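Local coordinates for protein diaminopimelate decarboxylase (Psychromonas ingrahamii, PDB 4XG1) that probably decarboxylates meso-diaminopimelate to L-lysine, the last step of lysine biosynthesis, with pyridoxal 5'-phosphate as cofactor, at residues 44-49 against 253-257; 138-144 against 190-194. One frame throughout, in Å; residues are numbered along the deposited sequence.

Interaction 1: 44-49 against 253-257; sequences AFDSAA and PAEYM
Phe45 turns the face of its ring to Pro253 where two outer helices of the TIM barrel, 35-49 and 253-262, lie side by side; over these segments their axes come within 8.4 Å and run in roughly the same direction, 34° apart. The dense part of the contact is on the barrel side. Pro253 CB sits almost exactly above the middle of the phenyl ring, 3.6 Å from the Phe45 centroid, a CH-pi contact over the face. The rim of the same ring receives two further groups close to its plane: Tyr256 CE2, 3.5 Å from Phe45 CE1, and the methyl CE of Met257 beside CD1. The planes of the two aromatic rings stand 78° apart. Phe45 and Tyr256 both also reach Leu241, and Phe45 touches Pro275, predicted to bind the cofactor, which places the cluster close to the pyridoxal site. An alanine in place of Phe45 would probably leave Pro253 CB without its aromatic face and open a gap beside Tyr256 CE2 and the Met257 methyl. Toward solvent the helices touch more sparsely, through small side chains: Ala48 CB rests on Ala254 CA at 3.7 Å, while the methyls of these two alanines are 4.4 Å apart. Met257 spans the space between the helices. With CG anti to its backbone N (chi1 -170°) and bends at chi2 and chi3, its chain first passes Ala48, then lays SD 3.8 Å from Ala49 CB, and finally turns its CE back to 3.5 Å from the carbonyl oxygen of Phe45.

Interaction 2: 138-144 against 190-194; sequences AKALNVK and EFLEI. With K (potassium ion), chain O.
Phe191 lays its ring against the backbone of a helix end: Lys139 CA stands 3.8 Å from the ring centroid, 15° off the normal, a CH-pi contact made by a main-chain carbon. The side chain of Lys139 prolongs this cover. Its first torsion (chi1 -173°) sets CG opposite the backbone N, which brings CG to 3.5 Å from Phe191 CE2 before the amine leads away. Oxygens meet the rim of the ring near its plane, Val143 O 3.3 Å from Phe191 CD1 and Asn142 OD1 by CE1, the amide standing nearly upright to the phenyl. Beyond the ring, Ala138 CB packs on Phe191 CB, and Lys144 CA makes a CH···O contact of 3.4 Å with Phe191 O. The extended Lys144 chain runs past Glu190 O, its NZ 5.7 Å from Glu193 OE1, too far for a salt bridge. Directly after Phe191, Leu192 O binds a potassium ion at 3.0 Å together with Leu189 O, Ser187 O and a water that also accepts a bond from Ile194 N. The helix closes at Asn142 in a Schellman motif, and its exit leads into strand 145-152, which pairs in parallel with strand 192-198, as in a TIM barrel.

Overall arrangement
From the N terminus, after helix 19-26, the chain reaches helix 35-49, whose last turn forms the first half of interaction 1, and then winds through successive strands and helices of the barrel. Helix 128-140 and its exit supply the first half of interaction 2; after strand 145-152 and helices 161-169 and 179-188, the chain returns at 190-194 and closes that shorter loop, whose ends lie 46 residues apart. Only at 253-257 does the longer loop close, so interaction 2 is nested within interaction 1. The former joins an outer helix to the start of strand 192-198, the latter two outer helices flanking strands 54-59 and 270-273. Their centres lie about 35 Å apart in the one pyridoxal-binding barrel, without touching.

Interaction 1: 44-49 against 253-257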
ATOM      1  N   ALA B  44      -8.775 -16.756  23.629  1.00 27.76           N
ATOM      2  CA  ALA B  44     -10.227 -16.711  23.478  1.00 27.10           C
ATOM      3  C   ALA B  44     -10.675 -17.657  22.390  1.00 28.90           C
ATOM      4  O   ALA B  44     -11.605 -18.420  22.617  1.00 33.19           O
ATOM      5  CB  ALA B  44     -10.700 -15.317  23.174  1.00 26.90           C
ATOM      6  N   PHE B  45      -9.959 -17.693  21.270  1.00 25.75           N
ATOM      7  CA  PHE B  45     -10.261 -18.642  20.210  1.00 25.84           C
ATOM      8  C   PHE B  45      -9.908 -20.092  20.560  1.00 27.35           C
ATOM      9  O   PHE B  45     -10.654 -21.027  20.272  1.00 25.97           O
ATOM     10  CB  PHE B  45      -9.460 -18.308  18.930  1.00 27.12           C
ATOM     11  CG  PHE B  45     -10.158 -17.370  17.966  1.00 26.12           C
ATOM     12  CD1 PHE B  45     -11.114 -17.851  17.127  1.00 27.16           C
ATOM     13  CD2 PHE B  45      -9.822 -16.021  17.897  1.00 24.56           C
ATOM     14  CE1 PHE B  45     -11.769 -17.019  16.246  1.00 26.84           C
ATOM     15  CE2 PHE B  45     -10.476 -15.173  17.031  1.00 26.11           C
ATOM     16  CZ  PHE B  45     -11.460 -15.688  16.192  1.00 27.08           C
ATOM     17  N   ASP B  46      -8.713 -20.289  21.106  1.00 28.58           N
ATOM     18  CA  ASP B  46      -8.198 -21.622  21.345  1.00 27.62           C
ATOM     19  C   ASP B  46      -8.992 -22.347  22.434  1.00 27.13           C
ATOM     20  O   ASP B  46      -9.440 -23.474  22.245  1.00 24.26           O
ATOM     21  CB  ASP B  46      -6.755 -21.538  21.766  1.00 28.13           C
ATOM     22  CG  ASP B  46      -6.103 -22.892  21.867  1.00 27.39           C
ATOM     23  OD1 ASP B  46      -6.069 -23.609  20.839  1.00 22.18           O
ATOM     24  OD2 ASP B  46      -5.600 -23.192  22.987  1.00 29.75           O
ATOM     25  N   SER B  47      -9.194 -21.681  23.556  1.00 28.69           N
ATOM     26  CA  SER B  47      -9.944 -22.253  24.667  1.00 31.67           C
ATOM     27  C   SER B  47     -11.322 -22.654  24.176  1.00 33.79           C
ATOM     28  O   SER B  47     -11.702 -23.836  24.270  1.00 35.43           O
ATOM     29  CB  SER B  47     -10.087 -21.251  25.813  1.00 32.28           C
ATOM     30  OG  SER B  47      -8.831 -21.004  26.381  1.00 33.48           O
ATOM     31  N   ALA B  48     -12.044 -21.684  23.613  1.00 30.69           N
ATOM     32  CA  ALA B  48     -13.407 -21.894  23.186  1.00 28.98           C
ATOM     33  C   ALA B  48     -13.562 -23.121  22.306  1.00 29.78           C
ATOM     34  O   ALA B  48     -14.617 -23.740  22.310  1.00 30.02           O
ATOM     35  CB  ALA B  48     -13.935 -20.668  22.495  1.00 30.94           C
ATOM     36  N   ALA B  49     -12.521 -23.503  21.578  1.00 31.93           N
ATOM     37  CA  ALA B  49     -12.578 -24.732  20.810  1.00 33.57           C
ATOM     38  C   ALA B  49     -12.367 -25.982  21.683  1.00 41.00           C
ATOM     39  O   ALA B  49     -12.804 -27.093  21.320  1.00 44.55           O
ATOM     40  CB  ALA B  49     -11.568 -24.699  19.696  1.00 34.62           C
ATOM     41  N   PRO B 253     -15.080 -14.045  19.682  1.00 27.95           N
ATOM     42  CA  PRO B 253     -14.534 -15.331  19.282  1.00 25.84           C
ATOM     43  C   PRO B 253     -15.128 -16.539  19.998  1.00 28.18           C
ATOM     44  O   PRO B 253     -15.448 -17.548  19.349  1.00 29.73           O
ATOM     45  CB  PRO B 253     -13.061 -15.222  19.625  1.00 25.95           C
ATOM     46  CG  PRO B 253     -12.769 -13.790  19.739  1.00 25.12           C
ATOM     47  CD  PRO B 253     -14.037 -13.027  19.877  1.00 26.08           C
ATOM     48  N   ALA B 254     -15.263 -16.442  21.328  1.00 29.83           N
ATOM     49  CA  ALA B 254     -15.898 -17.501  22.137  1.00 30.37           C
ATOM     50  C   ALA B 254     -17.256 -17.925  21.562  1.00 27.10           C
ATOM     51  O   ALA B 254     -17.458 -19.090  21.260  1.00 26.96           O
ATOM     52  CB  ALA B 254     -16.075 -17.024  23.567  1.00 31.87           C
ATOM     53  N   GLU B 255     -18.157 -16.962  21.389  1.00 26.22           N
ATOM     54  CA  GLU B 255     -19.517 -17.209  20.839  1.00 28.44           C
ATOM     55  C   GLU B 255     -19.518 -17.813  19.435  1.00 27.31           C
ATOM     56  O   GLU B 255     -20.279 -18.751  19.124  1.00 30.19           O
ATOM     57  CB  GLU B 255     -20.277 -15.902  20.772  1.00 30.17           C
ATOM     58  CG  GLU B 255     -20.315 -15.156  22.095  1.00 36.87           C
ATOM     59  CD  GLU B 255     -20.563 -13.662  21.972  1.00 42.37           C
ATOM     60  OE1 GLU B 255     -20.783 -13.169  20.845  1.00 50.43           O
ATOM     61  OE2 GLU B 255     -20.538 -12.966  23.018  1.00 45.62           O
ATOM     62  N   TYR B 256     -18.663 -17.257  18.583  1.00 23.46           N
ATOM     63  CA  TYR B 256     -18.480 -17.755  17.235  1.00 20.36           C
ATOM     64  C   TYR B 256     -18.056 -19.187  17.242  1.00 19.23           C
ATOM     65  O   TYR B 256     -18.568 -20.003  16.447  1.00 19.84           O
ATOM     66  CB  TYR B 256     -17.427 -16.879  16.520  1.00 19.54           C
ATOM     67  CG  TYR B 256     -16.578 -17.504  15.414  1.00 17.57           C
ATOM     68  CD1 TYR B 256     -17.022 -17.541  14.114  1.00 17.77           C
ATOM     69  CD2 TYR B 256     -15.309 -17.992  15.663  1.00 16.32           C
ATOM     70  CE1 TYR B 256     -16.218 -18.055  13.074  1.00 18.20           C
ATOM     71  CE2 TYR B 256     -14.521 -18.523  14.631  1.00 16.61           C
ATOM     72  CZ  TYR B 256     -14.974 -18.530  13.336  1.00 16.93           C
ATOM     73  OH  TYR B 256     -14.197 -19.034  12.297  1.00 19.05           O
ATOM     74  N   MET B 257     -17.095 -19.510  18.101  1.00 19.05           N
ATOM     75  CA  MET B 257     -16.577 -20.877  18.164  1.00 21.21           C
ATOM     76  C   MET B 257     -17.620 -21.897  18.705  1.00 22.51           C
ATOM     77  O   MET B 257     -17.858 -22.935  18.092  1.00 25.09           O
ATOM     78  CB  MET B 257     -15.364 -20.915  19.052  1.00 21.55           C
ATOM     79  CG  MET B 257     -14.621 -22.201  18.991  1.00 20.91           C
ATOM     80  SD  MET B 257     -13.773 -22.562  17.471  1.00 25.52           S
ATOM     81  CE  MET B 257     -12.690 -21.107  17.441  1.00 26.23           C
TER

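Interaction 2: 138-144 against 190-194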
ATOM      1  N   ALA B 138       5.756 -31.538  -6.595  1.00 42.67           N
ATOM      2  CA  ALA B 138       5.832 -32.662  -5.642  1.00 46.30           C
ATOM      3  C   ALA B 138       6.492 -33.886  -6.292  1.00 54.60           C
ATOM      4  O   ALA B 138       7.305 -34.588  -5.693  1.00 57.15           O
ATOM      5  CB  ALA B 138       4.445 -33.028  -5.192  1.00 44.36           C
ATOM      6  N   LYS B 139       6.120 -34.111  -7.543  1.00 58.77           N
ATOM      7  CA  LYS B 139       6.661 -35.174  -8.342  1.00 59.53           C
ATOM      8  C   LYS B 139       8.159 -34.968  -8.426  1.00 57.62           C
ATOM      9  O   LYS B 139       8.927 -35.840  -8.040  1.00 63.40           O
ATOM     10  CB  LYS B 139       6.016 -35.143  -9.734  1.00 59.01           C
ATOM     11  CG  LYS B 139       6.377 -36.307 -10.639  1.00 59.06           C
ATOM     12  CD  LYS B 139       5.924 -36.105 -12.066  1.00 58.52           C
ATOM     13  CE  LYS B 139       6.643 -37.030 -13.047  1.00 54.47           C
ATOM     14  NZ  LYS B 139       6.653 -36.500 -14.442  1.00 52.07           N
ATOM     15  N   ALA B 140       8.577 -33.796  -8.890  1.00 50.85           N
ATOM     16  CA  ALA B 140       9.994 -33.529  -9.050  1.00 43.33           C
ATOM     17  C   ALA B 140      10.797 -33.707  -7.750  1.00 42.26           C
ATOM     18  O   ALA B 140      11.987 -33.963  -7.817  1.00 45.63           O
ATOM     19  CB  ALA B 140      10.209 -32.144  -9.629  1.00 43.00           C
ATOM     20  N   LEU B 141      10.174 -33.541  -6.590  1.00 39.80           N
ATOM     21  CA  LEU B 141      10.860 -33.702  -5.314  1.00 43.27           C
ATOM     22  C   LEU B 141      10.619 -35.061  -4.735  1.00 42.94           C
ATOM     23  O   LEU B 141      11.055 -35.341  -3.629  1.00 45.27           O
ATOM     24  CB  LEU B 141      10.354 -32.653  -4.281  1.00 48.29           C
ATOM     25  CG  LEU B 141      10.673 -31.164  -4.494  1.00 51.20           C
ATOM     26  CD1 LEU B 141       9.959 -30.331  -3.429  1.00 53.32           C
ATOM     27  CD2 LEU B 141      12.170 -30.881  -4.479  1.00 50.08           C
ATOM     28  N   ASN B 142       9.850 -35.874  -5.439  1.00 45.00           N
ATOM     29  CA  ASN B 142       9.389 -37.150  -4.916  1.00 44.63           C
ATOM     30  C   ASN B 142       8.799 -37.126  -3.508  1.00 43.17           C
ATOM     31  O   ASN B 142       9.118 -37.976  -2.672  1.00 44.41           O
ATOM     32  CB  ASN B 142      10.477 -38.214  -5.067  1.00 47.11           C
ATOM     33  CG  ASN B 142      10.072 -39.291  -6.031  1.00 46.14           C
ATOM     34  OD1 ASN B 142       9.123 -40.008  -5.773  1.00 47.33           O
ATOM     35  ND2 ASN B 142      10.745 -39.364  -7.176  1.00 41.27           N
ATOM     36  N   VAL B 143       7.890 -36.188  -3.263  1.00 41.60           N
ATOM     37  CA  VAL B 143       7.079 -36.209  -2.032  1.00 41.36           C
ATOM     38  C   VAL B 143       5.608 -36.233  -2.405  1.00 39.44           C
ATOM     39  O   VAL B 143       5.260 -36.107  -3.567  1.00 34.96           O
ATOM     40  CB  VAL B 143       7.333 -34.985  -1.112  1.00 42.69           C
ATOM     41  CG1 VAL B 143       8.679 -35.110  -0.422  1.00 42.63           C
ATOM     42  CG2 VAL B 143       7.229 -33.670  -1.896  1.00 45.44           C
ATOM     43  N   LYS B 144       4.764 -36.352  -1.390  1.00 39.68           N
ATOM     44  CA  LYS B 144       3.331 -36.239  -1.555  1.00 43.64           C
ATOM     45  C   LYS B 144       2.757 -34.980  -0.873  1.00 40.60           C
ATOM     46  O   LYS B 144       2.848 -34.813   0.356  1.00 35.77           O
ATOM     47  CB  LYS B 144       2.658 -37.487  -1.012  1.00 49.81           C
ATOM     48  CG  LYS B 144       2.768 -38.658  -1.969  1.00 59.00           C
ATOM     49  CD  LYS B 144       1.802 -39.766  -1.604  1.00 67.95           C
ATOM     50  CE  LYS B 144       1.613 -40.716  -2.776  1.00 74.85           C
ATOM     51  NZ  LYS B 144       0.584 -41.747  -2.482  1.00 81.43           N
ATOM     52  N   GLU B 190      -1.088 -38.368  -8.345  1.00 36.07           N
ATOM     53  CA  GLU B 190      -0.276 -39.367  -7.669  1.00 44.34           C
ATOM     54  C   GLU B 190       0.493 -38.749  -6.556  1.00 44.99           C
ATOM     55  O   GLU B 190       0.614 -39.329  -5.484  1.00 40.51           O
ATOM     56  CB  GLU B 190       0.728 -39.961  -8.633  1.00 53.75           C
ATOM     57  CG  GLU B 190       1.181 -41.370  -8.309  1.00 61.68           C
ATOM     58  CD  GLU B 190       2.303 -41.803  -9.246  1.00 69.79           C
ATOM     59  OE1 GLU B 190       2.450 -41.196 -10.339  1.00 66.54           O
ATOM     60  OE2 GLU B 190       3.043 -42.742  -8.890  1.00 75.60           O
ATOM     61  N   PHE B 191       1.018 -37.549  -6.830  1.00 49.45           N
ATOM     62  CA  PHE B 191       1.873 -36.828  -5.894  1.00 48.82           C
ATOM     63  C   PHE B 191       1.131 -35.811  -5.026  1.00 44.07           C
ATOM     64  O   PHE B 191       1.765 -35.033  -4.305  1.00 44.68           O
ATOM     65  CB  PHE B 191       3.050 -36.243  -6.666  1.00 51.76           C
ATOM     66  CG  PHE B 191       3.980 -37.307  -7.163  1.00 57.74           C
ATOM     67  CD1 PHE B 191       4.878 -37.908  -6.284  1.00 60.10           C
ATOM     68  CD2 PHE B 191       3.898 -37.785  -8.467  1.00 58.73           C
ATOM     69  CE1 PHE B 191       5.716 -38.914  -6.718  1.00 60.64           C
ATOM     70  CE2 PHE B 191       4.733 -38.798  -8.904  1.00 57.58           C
ATOM     71  CZ  PHE B 191       5.648 -39.360  -8.029  1.00 58.56           C
ATOM     72  N   LEU B 192      -0.205 -35.887  -5.033  1.00 37.96           N
ATOM     73  CA  LEU B 192      -1.030 -35.139  -4.101  1.00 32.77           C
ATOM     74  C   LEU B 192      -1.674 -36.064  -3.149  1.00 33.34           C
ATOM     75  O   LEU B 192      -1.917 -37.206  -3.483  1.00 40.55           O
ATOM     76  CB  LEU B 192      -2.128 -34.389  -4.843  1.00 31.17           C
ATOM     77  CG  LEU B 192      -1.712 -33.528  -6.030  1.00 32.29           C
ATOM     78  CD1 LEU B 192      -2.918 -32.751  -6.532  1.00 32.61           C
ATOM     79  CD2 LEU B 192      -0.570 -32.580  -5.685  1.00 32.86           C
ATOM     80  N   GLU B 193      -2.044 -35.560  -1.989  1.00 33.63           N
ATOM     81  CA  GLU B 193      -2.696 -36.347  -1.017  1.00 36.14           C
ATOM     82  C   GLU B 193      -3.763 -35.508  -0.346  1.00 36.42           C
ATOM     83  O   GLU B 193      -3.481 -34.622   0.468  1.00 41.61           O
ATOM     84  CB  GLU B 193      -1.700 -36.873   0.007  1.00 40.10           C
ATOM     85  CG  GLU B 193      -2.348 -37.770   1.060  1.00 46.08           C
ATOM     86  CD  GLU B 193      -1.384 -38.254   2.130  1.00 54.36           C
ATOM     87  OE1 GLU B 193      -0.150 -38.211   1.903  1.00 63.49           O
ATOM     88  OE2 GLU B 193      -1.871 -38.706   3.184  1.00 50.62           O
ATOM     89  N   ILE B 194      -5.006 -35.859  -0.609  1.00 33.52           N
ATOM     90  CA  ILE B 194      -6.128 -35.130  -0.069  1.00 31.95           C
ATOM     91  C   ILE B 194      -6.186 -35.241   1.445  1.00 33.89           C
ATOM     92  O   ILE B 194      -6.332 -36.333   1.989  1.00 34.90           O
ATOM     93  CB  ILE B 194      -7.427 -35.639  -0.693  1.00 30.66           C
ATOM     94  CG1 ILE B 194      -7.417 -35.347  -2.200  1.00 33.09           C
ATOM     95  CG2 ILE B 194      -8.621 -34.992  -0.021  1.00 29.51           C
ATOM     96  CD1 ILE B 194      -8.387 -36.168  -3.043  1.00 35.73           C
TER
HETATM   97  K     K O 503      -4.429 -38.616  -4.128  1.00 33.68           K
HETATM   98  O   HOH W   1      -5.734 -38.689  -1.825  1.00 10.10           O